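Local atomic coordinates of sugar isomerase (PDB entry 3QC0), a protein that binds zinc in a xylose isomerase-like TIM barrel and probably interconverts sugars, its exact substrate being unestablished. Residues V101-G106 with E142-M147. Residues are numbered along the deposited sequence; the frame is centred on the assembly and turned at random. Where two conformers were deposited one is given.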
loop_
_atom_site.group_PDB
_atom_site.type_symbol
_atom_site.label_atom_id
_atom_site.label_comp_id
_atom_site.label_asym_id
_atom_site.label_seq_id
_atom_site.Cartn_x
_atom_site.Cartn_y
_atom_site.Cartn_z
ATOM N N VAL A 101 -12.263 -5.680 16.567
ATOM C CA VAL A 101 -11.508 -5.162 15.436
ATOM C C VAL A 101 -12.411 -5.101 14.200
ATOM O O VAL A 101 -13.151 -6.033 13.937
ATOM C CB VAL A 101 -10.266 -6.039 15.182
ATOM C CG1 VAL A 101 -9.535 -5.592 13.918
ATOM C CG2 VAL A 101 -9.312 -5.985 16.400
ATOM N N LEU A 102 -12.352 -3.993 13.452
ATOM C CA LEU A 102 -13.165 -3.815 12.275
ATOM C C LEU A 102 -12.266 -3.730 11.035
ATOM O O LEU A 102 -11.424 -2.820 10.924
ATOM C CB LEU A 102 -14.048 -2.558 12.322
ATOM C CG LEU A 102 -15.006 -2.436 13.526
ATOM C CD1 LEU A 102 -15.756 -1.085 13.388
ATOM C CD2 LEU A 102 -15.967 -3.618 13.597
ATOM N N VAL A 103 -12.459 -4.679 10.139
ATOM C CA VAL A 103 -11.817 -4.728 8.823
ATOM C C VAL A 103 -12.865 -4.265 7.833
ATOM O O VAL A 103 -13.882 -4.920 7.660
ATOM C CB VAL A 103 -11.323 -6.145 8.527
ATOM C CG1 VAL A 103 -10.778 -6.236 7.096
ATOM C CG2 VAL A 103 -10.219 -6.562 9.494
ATOM N N ALA A 104 -12.666 -3.077 7.237
ATOM C CA ALA A 104 -13.767 -2.254 6.705
ATOM C C ALA A 104 -14.606 -2.882 5.601
ATOM O O ALA A 104 -15.767 -2.521 5.433
ATOM C CB ALA A 104 -13.240 -0.877 6.195
ATOM N N GLY A 105 -13.990 -3.741 4.793
ATOM C CA GLY A 105 -14.580 -4.215 3.553
ATOM C C GLY A 105 -14.059 -3.419 2.387
ATOM O O GLY A 105 -13.759 -2.239 2.515
ATOM N N GLY A 106 -13.962 -4.083 1.247
ATOM C CA GLY A 106 -13.562 -3.450 -0.010
ATOM C C GLY A 106 -14.744 -2.866 -0.785
ATOM O O GLY A 106 -15.844 -2.635 -0.252
ATOM N N GLU A 142 -9.434 -0.785 12.134
ATOM C CA GLU A 142 -8.058 -1.190 11.791
ATOM C C GLU A 142 -7.768 -0.682 10.374
ATOM O O GLU A 142 -8.268 -1.236 9.410
ATOM C CB GLU A 142 -7.890 -2.705 11.864
ATOM C CG GLU A 142 -6.422 -3.119 11.823
ATOM C CD GLU A 142 -6.207 -4.607 11.750
ATOM O OE1 GLU A 142 -7.125 -5.299 11.306
ATOM O OE2 GLU A 142 -5.110 -5.040 12.141
ATOM N N PRO A 143 -7.020 0.427 10.249
ATOM C CA PRO A 143 -6.589 0.735 8.857
ATOM C C PRO A 143 -5.761 -0.437 8.339
ATOM O O PRO A 143 -4.914 -0.967 9.073
ATOM C CB PRO A 143 -5.767 2.021 9.009
ATOM C CG PRO A 143 -5.330 2.034 10.448
ATOM C CD PRO A 143 -6.460 1.363 11.223
ATOM N N LEU A 144 -6.009 -0.815 7.092
ATOM C CA LEU A 144 -5.368 -1.955 6.467
ATOM C C LEU A 144 -4.417 -1.449 5.392
ATOM O O LEU A 144 -4.603 -0.383 4.809
ATOM C CB LEU A 144 -6.365 -2.934 5.846
ATOM C CG LEU A 144 -6.494 -4.280 6.586
ATOM C CD1 LEU A 144 -7.087 -4.130 8.005
ATOM C CD2 LEU A 144 -7.247 -5.271 5.701
ATOM N N HIS A 145 -3.386 -2.257 5.138
ATOM C CA HIS A 145 -2.417 -1.914 4.141
ATOM C C HIS A 145 -3.148 -1.529 2.856
ATOM O O HIS A 145 -4.082 -2.209 2.447
ATOM C CB HIS A 145 -1.499 -3.085 3.838
ATOM C CG HIS A 145 -0.245 -2.676 3.166
ATOM N ND1 HIS A 145 -0.196 -2.349 1.822
ATOM C CD2 HIS A 145 1.017 -2.549 3.652
ATOM C CE1 HIS A 145 1.070 -2.048 1.512
ATOM N NE2 HIS A 145 1.809 -2.105 2.611
ATOM N N PRO A 146 -2.651 -0.491 2.176
ATOM C CA PRO A 146 -3.265 -0.096 0.918
ATOM C C PRO A 146 -3.441 -1.195 -0.129
ATOM O O PRO A 146 -4.335 -1.088 -0.958
ATOM C CB PRO A 146 -2.331 1.023 0.410
ATOM C CG PRO A 146 -1.925 1.710 1.705
ATOM C CD PRO A 146 -1.788 0.568 2.726
HETATM N N MSE A 147 -2.615 -2.243 -0.109
HETATM C CA MSE A 147 -2.782 -3.328 -1.065
HETATM C C MSE A 147 -4.089 -4.077 -0.913
HETATM O O MSE A 147 -4.487 -4.774 -1.845
HETATM C CB MSE A 147 -1.603 -4.315 -1.067
HETATM C CG MSE A 147 -1.442 -5.074 0.164
HETATM SE SE MSE A 147 0.332 -6.066 0.002
HETATM C CE MSE A 147 0.505 -6.349 1.874
HETATM O O HOH W 1 -10.732 -1.441 8.532
#
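Val101 meets the zinc ligand Glu142 where two neighbouring parallel strands of the TIM barrel, 100-103 and 139-141, reach the end of the barrel that holds the metal. With chi1 at 175° Val101 turns CG1, and not CG2, to Glu142; in the conformer described here, one of two modelled for Glu142, this methyl sits 3.9 Å from Glu142 CB and 3.6 Å from Glu142 OE1, bordering both the root and the carboxylate end of the same side chain. Leu102 turns its side chain out to Ile125 of helix 114-135 and contributes its carbonyl instead. The bond from Glu142 N to Leu102 O measures 3.1 Å and is nearly straight (164° at the hydrogen), with the donor in the carbonyl plane; it continues the sheet pairing of Leu102 with Ala140. Past it the chains part, and a water takes over: it donates to Leu102 O and, at 2.6 Å, to Glu142 O, while accepting a weak bond from Ala104 N. Leu102 O therefore receives two bonds, one from protein and one from water. Val103 divides its methyls between two partners. Its CG1 packs 3.9 Å from Leu144 CD2, the two side chains crossing at about a right angle, whereas CG2 runs beside Glu142. Val101 CG1 and Val103 CG2 together give Glu142 OE1 an apolar flank. In the same conformer Glu142 is extended, with CG anti to the backbone N (chi1 -167°), which carries OE2 to the zinc ion that Asp177, His204 and Glu248 also bind. The other oxygen of that conformer, Glu142 OE1, lies 3.8 Å from Val103 CG2.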